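Local atomic coordinates of flavoredoxin (Methanosarcina acetivorans, PDB entry 3BNK), a protein that binds flavin mononucleotide (FMN) and probably carries electrons as a flavoprotein. Residues V37-V40 against M46-V49; E98-E103 against M109-T114; V122-F127 against Y131-E136. One frame throughout, in Å; residues are numbered along the deposited sequence.

Contact 1: residues V37-V40 against M46-V49; sequences VSRV and MLGV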
loop_
_atom_site.group_PDB
_atom_site.type_symbol
_atom_site.label_atom_id
_atom_site.label_comp_id
_atom_site.label_asym_id
_atom_site.label_seq_id
_atom_site.Cartn_x
_atom_site.Cartn_y
_atom_site.Cartn_z
ATOM N N VAL B 37 -3.554 -0.815 3.303
ATOM C CA VAL B 37 -2.762 -0.035 4.260
ATOM C C VAL B 37 -1.686 0.686 3.495
ATOM O O VAL B 37 -1.021 0.088 2.650
ATOM C CB VAL B 37 -1.887 -0.853 5.243
ATOM C CG1 VAL B 37 -1.901 -0.204 6.668
ATOM C CG2 VAL B 37 -2.130 -2.382 5.176
ATOM N N SER B 38 -1.456 1.939 3.851
ATOM C CA SER B 38 -0.388 2.705 3.260
ATOM C C SER B 38 0.032 3.821 4.188
ATOM O O SER B 38 -0.774 4.287 4.978
ATOM C CB SER B 38 -0.853 3.331 1.948
ATOM O OG SER B 38 0.159 4.168 1.479
ATOM N N ARG B 39 1.290 4.257 4.061
ATOM C CA ARG B 39 1.709 5.538 4.651
ATOM C C ARG B 39 0.972 6.695 3.974
ATOM O O ARG B 39 0.577 6.619 2.797
ATOM C CB ARG B 39 3.231 5.725 4.619
ATOM C CG ARG B 39 3.982 4.947 5.706
ATOM C CD ARG B 39 3.770 5.512 7.115
ATOM N NE ARG B 39 4.292 6.871 7.270
ATOM C CZ ARG B 39 5.530 7.155 7.685
ATOM N NH1 ARG B 39 6.372 6.179 7.999
ATOM N NH2 ARG B 39 5.931 8.412 7.782
ATOM N N VAL B 40 0.728 7.735 4.759
ATOM C CA VAL B 40 -0.044 8.875 4.317
ATOM C C VAL B 40 0.774 10.150 4.517
ATOM O O VAL B 40 0.855 11.012 3.611
ATOM C CB VAL B 40 -1.396 8.932 5.090
ATOM C CG1 VAL B 40 -2.092 10.259 4.882
ATOM C CG2 VAL B 40 -2.309 7.769 4.661
ATOM N N MET B 46 2.208 9.076 9.768
ATOM C CA MET B 46 0.821 8.600 9.679
ATOM C C MET B 46 0.624 7.541 8.578
ATOM O O MET B 46 1.221 7.633 7.506
ATOM C CB MET B 46 -0.147 9.765 9.405
ATOM C CG MET B 46 -0.062 10.956 10.377
ATOM S SD MET B 46 -1.120 12.349 9.882
ATOM C CE MET B 46 -2.722 11.591 9.881
ATOM N N LEU B 47 -0.224 6.552 8.865
ATOM C CA LEU B 47 -0.667 5.556 7.881
ATOM C C LEU B 47 -2.176 5.708 7.699
ATOM O O LEU B 47 -2.830 6.445 8.432
ATOM C CB LEU B 47 -0.427 4.122 8.373
ATOM C CG LEU B 47 0.796 3.458 8.999
ATOM C CD1 LEU B 47 0.377 2.276 9.836
ATOM C CD2 LEU B 47 1.800 2.982 7.930
ATOM N N GLY B 48 -2.725 4.976 6.741
ATOM C CA GLY B 48 -4.162 4.916 6.551
ATOM C C GLY B 48 -4.593 3.490 6.319
ATOM O O GLY B 48 -3.834 2.672 5.787
ATOM N N VAL B 49 -5.825 3.197 6.695
ATOM C CA VAL B 49 -6.352 1.843 6.643
ATOM C C VAL B 49 -7.768 1.862 6.044
ATOM O O VAL B 49 -8.636 2.608 6.525
ATOM C CB VAL B 49 -6.292 1.209 8.056
ATOM C CG1 VAL B 49 -7.292 0.102 8.217
ATOM C CG2 VAL B 49 -4.862 0.697 8.361
#
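Ser-38 and Gly-48 form the hydrogen-bonded pair of two antiparallel strands. Gly-48 N gives to Ser-38 O at 2.7 Å, and Ser-38 N returns a longer bond, 3.2 Å, to Gly-48 O. Farther along, Val-40 N donates to Met-46 O at 2.8 Å. The same oxygen lies at the edge of the Arg-39 guanidinium, where NE reaches it by a weak, bent bond.

Aliphatic contacts fill in between these bonds. Val-37 and Val-49 stand side by side on one face, with CG1 of Val-37 3.5 Å from CG2 of Val-49; branched residues suit this buried site, where both also pack on Val-69 of strand 66-71. The Arg-39 chain, bent at chi2 and chi3 (-71° and -64°), lays CD 3.3 Å from CD2 of Leu-47, so one arginine offers methylenes to the leucine and nitrogens to polar partners. Val-40 CG2 lies 3.5 Å from Gly-48 N, just where a side chain on residue 48 would crowd it, which suits glycine to the place.

At the charged end of Arg-39, NH2 hydrogen-bonds Asn-41 O and NH1 hydrogen-bonds Val-11 O of the second subunit, whose Phe-12 adds a cation-pi contact; the strand is thereby tied to the dimer interface. The whole is an antiparallel beta hairpin of the main sheet, whose strands also carry the FMN-binding residues Gly-35 and Gly-50.

Contact 2: residues E98-E103 against M109-T114; sequences EVFYGE and MIKECT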
loop_
_atom_site.group_PDB
_atom_site.type_symbol
_atom_site.label_atom_id
_atom_site.label_comp_id
_atom_site.label_asym_id
_atom_site.label_seq_id
_atom_site.Cartn_x
_atom_site.Cartn_y
_atom_site.Cartn_z
ATOM N N GLU B 98 -2.121 -14.490 20.989
ATOM C CA GLU B 98 -1.710 -13.867 22.242
ATOM C C GLU B 98 -1.733 -12.357 22.031
ATOM O O GLU B 98 -1.012 -11.824 21.182
ATOM C CB GLU B 98 -0.299 -14.303 22.656
ATOM C CG GLU B 98 -0.174 -15.699 23.250
ATOM C CD GLU B 98 1.258 -16.024 23.687
ATOM O OE1 GLU B 98 1.432 -16.523 24.827
ATOM O OE2 GLU B 98 2.211 -15.761 22.901
ATOM N N VAL B 99 -2.565 -11.671 22.806
ATOM C CA VAL B 99 -2.760 -10.237 22.623
ATOM C C VAL B 99 -2.024 -9.407 23.680
ATOM O O VAL B 99 -2.074 -9.706 24.877
ATOM C CB VAL B 99 -4.276 -9.873 22.562
ATOM C CG1 VAL B 99 -4.482 -8.353 22.520
ATOM C CG2 VAL B 99 -4.936 -10.545 21.357
ATOM N N PHE B 100 -1.335 -8.372 23.215
ATOM C CA PHE B 100 -0.731 -7.375 24.094
ATOM C C PHE B 100 -1.178 -5.964 23.695
ATOM O O PHE B 100 -1.481 -5.689 22.530
ATOM C CB PHE B 100 0.808 -7.516 24.148
ATOM C CG PHE B 100 1.536 -6.968 22.938
ATOM C CD1 PHE B 100 2.197 -5.736 23.006
ATOM C CD2 PHE B 100 1.584 -7.682 21.738
ATOM C CE1 PHE B 100 2.870 -5.206 21.898
ATOM C CE2 PHE B 100 2.265 -7.166 20.629
ATOM C CZ PHE B 100 2.903 -5.918 20.716
ATOM N N TYR B 101 -1.241 -5.086 24.687
ATOM C CA TYR B 101 -1.575 -3.693 24.481
ATOM C C TYR B 101 -0.354 -2.836 24.755
ATOM O O TYR B 101 0.655 -3.317 25.292
ATOM C CB TYR B 101 -2.744 -3.295 25.386
ATOM C CG TYR B 101 -4.072 -3.892 24.958
ATOM C CD1 TYR B 101 -4.477 -5.154 25.425
ATOM C CD2 TYR B 101 -4.917 -3.208 24.083
ATOM C CE1 TYR B 101 -5.705 -5.716 25.032
ATOM C CE2 TYR B 101 -6.152 -3.756 23.688
ATOM C CZ TYR B 101 -6.535 -5.011 24.166
ATOM O OH TYR B 101 -7.742 -5.567 23.785
ATOM N N GLY B 102 -0.441 -1.569 24.353
ATOM C CA GLY B 102 0.669 -0.629 24.498
ATOM C C GLY B 102 0.209 0.691 25.072
ATOM O O GLY B 102 -0.764 0.733 25.829
ATOM N N GLU B 103 0.892 1.763 24.670
ATOM C CA GLU B 103 0.719 3.110 25.249
ATOM C C GLU B 103 -0.695 3.683 25.102
ATOM O O GLU B 103 -1.160 4.441 25.962
ATOM C CB GLU B 103 1.743 4.089 24.654
ATOM C CG GLU B 103 3.214 3.783 24.992
ATOM C CD GLU B 103 4.222 4.650 24.215
ATOM O OE1 GLU B 103 3.823 5.636 23.553
ATOM O OE2 GLU B 103 5.439 4.350 24.278
ATOM N N MET B 109 -2.735 -5.697 20.004
ATOM C CA MET B 109 -1.653 -6.108 19.104
ATOM C C MET B 109 -1.345 -7.590 19.265
ATOM O O MET B 109 -1.645 -8.186 20.299
ATOM C CB MET B 109 -0.403 -5.258 19.332
ATOM C CG MET B 109 -0.556 -3.839 18.833
ATOM S SD MET B 109 0.789 -2.750 19.340
ATOM C CE MET B 109 0.437 -2.553 21.095
ATOM N N ILE B 110 -0.761 -8.176 18.229
ATOM C CA ILE B 110 -0.555 -9.631 18.167
ATOM C C ILE B 110 0.898 -10.000 18.458
ATOM O O ILE B 110 1.809 -9.620 17.715
ATOM C CB ILE B 110 -0.957 -10.215 16.792
ATOM C CG1 ILE B 110 -2.436 -9.944 16.493
ATOM C CG2 ILE B 110 -0.671 -11.741 16.744
ATOM C CD1 ILE B 110 -2.829 -10.200 15.053
ATOM N N LYS B 111 1.107 -10.760 19.525
ATOM C CA LYS B 111 2.461 -11.089 19.981
ATOM C C LYS B 111 3.277 -11.824 18.918
ATOM O O LYS B 111 4.473 -11.584 18.768
ATOM C CB LYS B 111 2.407 -11.909 21.278
ATOM C CG LYS B 111 2.125 -11.073 22.497
ATOM C CD LYS B 111 1.818 -11.918 23.725
ATOM C CE LYS B 111 1.590 -11.049 24.953
ATOM N NZ LYS B 111 1.362 -11.887 26.173
ATOM N N GLU B 112 2.607 -12.708 18.179
ATOM C CA GLU B 112 3.268 -13.586 17.223
ATOM C C GLU B 112 3.697 -12.857 15.930
ATOM O O GLU B 112 4.634 -13.286 15.251
ATOM C CB GLU B 112 2.388 -14.811 16.948
ATOM C CG GLU B 112 2.006 -15.608 18.240
ATOM C CD GLU B 112 0.582 -15.333 18.811
ATOM O OE1 GLU B 112 0.191 -14.174 19.016
ATOM O OE2 GLU B 112 -0.147 -16.306 19.097
ATOM N N CYS B 113 3.030 -11.746 15.619
ATOM C CA CYS B 113 3.379 -10.924 14.453
ATOM C C CYS B 113 4.777 -10.290 14.572
ATOM O O CYS B 113 5.237 -9.961 15.666
ATOM C CB CYS B 113 2.294 -9.872 14.167
ATOM S SG CYS B 113 0.803 -10.584 13.385
ATOM N N THR B 114 5.444 -10.120 13.438
ATOM C CA THR B 114 6.835 -9.707 13.440
ATOM C C THR B 114 7.026 -8.222 13.715
ATOM O O THR B 114 8.122 -7.788 14.104
ATOM C CB THR B 114 7.531 -10.090 12.123
ATOM O OG1 THR B 114 7.056 -9.252 11.057
ATOM C CG2 THR B 114 7.281 -11.576 11.810
#
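Glu-98 N is gripped by both carboxylate oxygens of Glu-112: OE1 accepts from it at 3.1 Å, on the syn side and 17° out of the carboxylate plane, while OE2 adds a weak bond. A bend at chi2 of Glu-112 (100°) turns the acid back to this amide, and the fork of two oxygens should restrain its rotation. A glutamate suits the place because it is long enough to leave its own turn and reach the amide just before strand 99-100.

Behind it run the backbone bonds of the hairpin. Lys-111 N donates to Glu-98 O at 2.9 Å, and Phe-100 and Met-109 exchange two bonds, the shorter being Met-109 N to Phe-100 O at 2.8 Å.

These two residues also carry the apolar contact. With CG of Phe-100 between its backbone N and carbonyl carbon (chi1 77°), the ring folds over the partner strand. Met-109 CB sits over one ring face, 3.8 Å from the centroid, a CH-pi contact, and SD follows obliquely as a Met-aromatic contact. The flexible methionine then curls at chi3, carrying Met-109 CE to 3.5 Å from Gly-102 N.

The extended Lys-111 runs past the ring obliquely, Lys-111 CG 3.5 Å from Phe-100 CD2, and crosses the Glu-98 side chain at about a right angle, Lys-111 CD 3.4 Å from Glu-98 CB. Its methylenes thus do the packing at this exposed edge. Lys-4 of the second subunit packs on Phe-100, and Asn-70 OD1 binds Ile-110 N. The arrangement is a short antiparallel beta hairpin, a separate two-stranded sheet beside the main one.

Contact 3: residues V122-F127 against Y131-E136; sequences VETLEF and YFFVGE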
loop_
_atom_site.group_PDB
_atom_site.type_symbol
_atom_site.label_atom_id
_atom_site.label_comp_id
_atom_site.label_asym_id
_atom_site.label_seq_id
_atom_site.Cartn_x
_atom_site.Cartn_y
_atom_site.Cartn_z
ATOM N N VAL B 122 -6.339 10.039 13.731
ATOM C CA VAL B 122 -6.197 11.483 13.518
ATOM C C VAL B 122 -7.424 12.002 12.740
ATOM O O VAL B 122 -8.032 13.002 13.110
ATOM C CB VAL B 122 -4.853 11.812 12.790
ATOM C CG1 VAL B 122 -4.749 13.280 12.417
ATOM C CG2 VAL B 122 -3.648 11.427 13.670
ATOM N N GLU B 123 -7.795 11.298 11.675
ATOM C CA GLU B 123 -8.955 11.659 10.874
ATOM C C GLU B 123 -9.596 10.404 10.305
ATOM O O GLU B 123 -8.903 9.513 9.801
ATOM C CB GLU B 123 -8.563 12.622 9.741
ATOM C CG GLU B 123 -9.759 13.266 9.032
ATOM C CD GLU B 123 -9.380 14.405 8.083
ATOM O OE1 GLU B 123 -8.199 14.825 8.102
ATOM O OE2 GLU B 123 -10.279 14.895 7.324
ATOM N N THR B 124 -10.920 10.337 10.401
ATOM C CA THR B 124 -11.705 9.309 9.727
ATOM C C THR B 124 -12.282 9.871 8.436
ATOM O O THR B 124 -13.146 10.764 8.459
ATOM C CB THR B 124 -12.868 8.824 10.604
ATOM O OG1 THR B 124 -12.359 8.319 11.838
ATOM C CG2 THR B 124 -13.693 7.749 9.893
ATOM N N LEU B 125 -11.820 9.333 7.313
ATOM C CA LEU B 125 -12.366 9.687 6.007
ATOM C C LEU B 125 -13.449 8.703 5.600
ATOM O O LEU B 125 -13.286 7.486 5.753
ATOM C CB LEU B 125 -11.267 9.712 4.940
ATOM C CG LEU B 125 -9.954 10.413 5.238
ATOM C CD1 LEU B 125 -8.995 10.182 4.077
ATOM C CD2 LEU B 125 -10.173 11.895 5.499
ATOM N N GLU B 126 -14.555 9.240 5.092
ATOM C CA GLU B 126 -15.692 8.426 4.684
ATOM C C GLU B 126 -15.891 8.474 3.173
ATOM O O GLU B 126 -15.940 9.540 2.583
ATOM C CB GLU B 126 -16.975 8.845 5.414
ATOM C CG GLU B 126 -18.125 7.874 5.200
ATOM C CD GLU B 126 -19.440 8.273 5.890
ATOM O OE1 GLU B 126 -20.472 7.645 5.566
ATOM O OE2 GLU B 126 -19.444 9.181 6.754
ATOM N N PHE B 127 -15.981 7.294 2.568
ATOM C CA PHE B 127 -16.264 7.142 1.153
ATOM C C PHE B 127 -17.481 6.232 1.052
ATOM O O PHE B 127 -17.919 5.702 2.079
ATOM C CB PHE B 127 -15.017 6.624 0.400
ATOM C CG PHE B 127 -13.804 7.492 0.607
ATOM C CD1 PHE B 127 -12.793 7.105 1.486
ATOM C CD2 PHE B 127 -13.704 8.732 -0.024
ATOM C CE1 PHE B 127 -11.683 7.925 1.699
ATOM C CE2 PHE B 127 -12.599 9.559 0.190
ATOM C CZ PHE B 127 -11.586 9.154 1.045
ATOM N N TYR B 131 -14.611 3.144 5.128
ATOM C CA TYR B 131 -13.854 4.180 5.808
ATOM C C TYR B 131 -12.370 4.032 5.489
ATOM O O TYR B 131 -11.888 2.923 5.213
ATOM C CB TYR B 131 -14.061 4.148 7.326
ATOM C CG TYR B 131 -15.491 4.348 7.726
ATOM C CD1 TYR B 131 -16.304 3.257 8.016
ATOM C CD2 TYR B 131 -16.049 5.632 7.778
ATOM C CE1 TYR B 131 -17.638 3.433 8.370
ATOM C CE2 TYR B 131 -17.386 5.813 8.126
ATOM C CZ TYR B 131 -18.171 4.703 8.418
ATOM O OH TYR B 131 -19.493 4.863 8.764
ATOM N N PHE B 132 -11.669 5.164 5.512
ATOM C CA PHE B 132 -10.217 5.191 5.537
ATOM C C PHE B 132 -9.816 5.960 6.801
ATOM O O PHE B 132 -9.952 7.193 6.881
ATOM C CB PHE B 132 -9.652 5.799 4.253
ATOM C CG PHE B 132 -8.207 5.427 3.969
ATOM C CD1 PHE B 132 -7.872 4.148 3.507
ATOM C CD2 PHE B 132 -7.186 6.376 4.105
ATOM C CE1 PHE B 132 -6.537 3.809 3.215
ATOM C CE2 PHE B 132 -5.835 6.043 3.811
ATOM C CZ PHE B 132 -5.523 4.762 3.365
ATOM N N PHE B 133 -9.381 5.194 7.800
ATOM C CA PHE B 133 -8.937 5.716 9.096
ATOM C C PHE B 133 -7.465 6.120 9.018
ATOM O O PHE B 133 -6.591 5.251 8.880
ATOM C CB PHE B 133 -9.091 4.646 10.189
ATOM C CG PHE B 133 -10.513 4.257 10.502
ATOM C CD1 PHE B 133 -11.003 3.009 10.123
ATOM C CD2 PHE B 133 -11.354 5.120 11.209
ATOM C CE1 PHE B 133 -12.316 2.628 10.422
ATOM C CE2 PHE B 133 -12.663 4.752 11.520
ATOM C CZ PHE B 133 -13.150 3.503 11.128
ATOM N N VAL B 134 -7.186 7.422 9.093
ATOM C CA VAL B 134 -5.800 7.928 9.118
ATOM C C VAL B 134 -5.299 7.994 10.575
ATOM O O VAL B 134 -5.909 8.643 11.442
ATOM C CB VAL B 134 -5.625 9.292 8.360
ATOM C CG1 VAL B 134 -4.175 9.725 8.346
ATOM C CG2 VAL B 134 -6.115 9.186 6.920
ATOM N N GLY B 135 -4.214 7.273 10.843
ATOM C CA GLY B 135 -3.696 7.159 12.185
ATOM C C GLY B 135 -2.233 7.534 12.276
ATOM O O GLY B 135 -1.449 7.215 11.387
ATOM N N GLU B 136 -1.874 8.220 13.355
ATOM C CA GLU B 136 -0.476 8.480 13.661
ATOM C C GLU B 136 0.118 7.240 14.303
ATOM O O GLU B 136 -0.491 6.640 15.190
ATOM C CB GLU B 136 -0.327 9.688 14.607
ATOM C CG GLU B 136 1.133 10.143 14.799
ATOM C CD GLU B 136 1.300 11.278 15.819
ATOM O OE1 GLU B 136 0.350 12.061 16.018
ATOM O OE2 GLU B 136 2.397 11.381 16.411
#
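Chi1 near -60° in both Phe-133 and Thr-124 points ring and hydroxyl the same way from paired strands of a beta hairpin, and OG1 of Thr-124 comes to the ring edge, 3.4 Å from CD2 of Phe-133. Its methyl, CG2, touches CE2 of the same ring and also reaches Tyr-131 CD2, so the small branched threonine serves two aromatics at once.

Tyr-131, with CG beside its backbone N, sets its ring next to Thr-124 and Glu-126 of the partner strand. The extended Glu-126 lies alongside it, Glu-126 CG 3.7 Å from Tyr-131 CE2. That acid ends in a salt bridge to Lys-53, which also makes a cation-pi contact with Tyr-131.

Leu-125, Phe-132 and Val-134 make a hydrophobic patch on the other face, Leu-125 CD1 lying 4.2 Å from both Phe-132 CD2 and Val-134 CG2. Just past the strand, the Phe-127 ring edge meets Phe-132 CB. Large apolar groups suit Leu-125 and Phe-132, which pack on their own counterparts in the second subunit, the two Phe-132 rings about 10° from parallel; Met-46 and Val-40 cover Val-134.

Backbone bonds hold the strands, with Leu-125 N and O both paired to Phe-132. Toward Val-122 the regular pairing is broken by a classic beta bulge, in which Val-134 O accepts two amides, Val-122 N at 2.7 Å and Glu-123 N at 3.3 Å.

Contacts 1, 2 and 3 follow one another along the chain, each closing before the next opens, and each is a beta hairpin. Contacts 1 and 3 have centres about 9 Å apart and belong to the same large antiparallel sheet: strands 46-52 and 130-142 are neighbours, joined by probable backbone bonds from Leu-47 N to Gly-135 O and from Phe-133 N to Val-49 O. Contact 2 stands apart, its centre about 19 Å from that of contact 1 and 22 Å from that of contact 3, although strand 109-110 is followed directly by strand 115-126. All three touch the second subunit, so the shared sheet and the outlying hairpin both take part in the dimer.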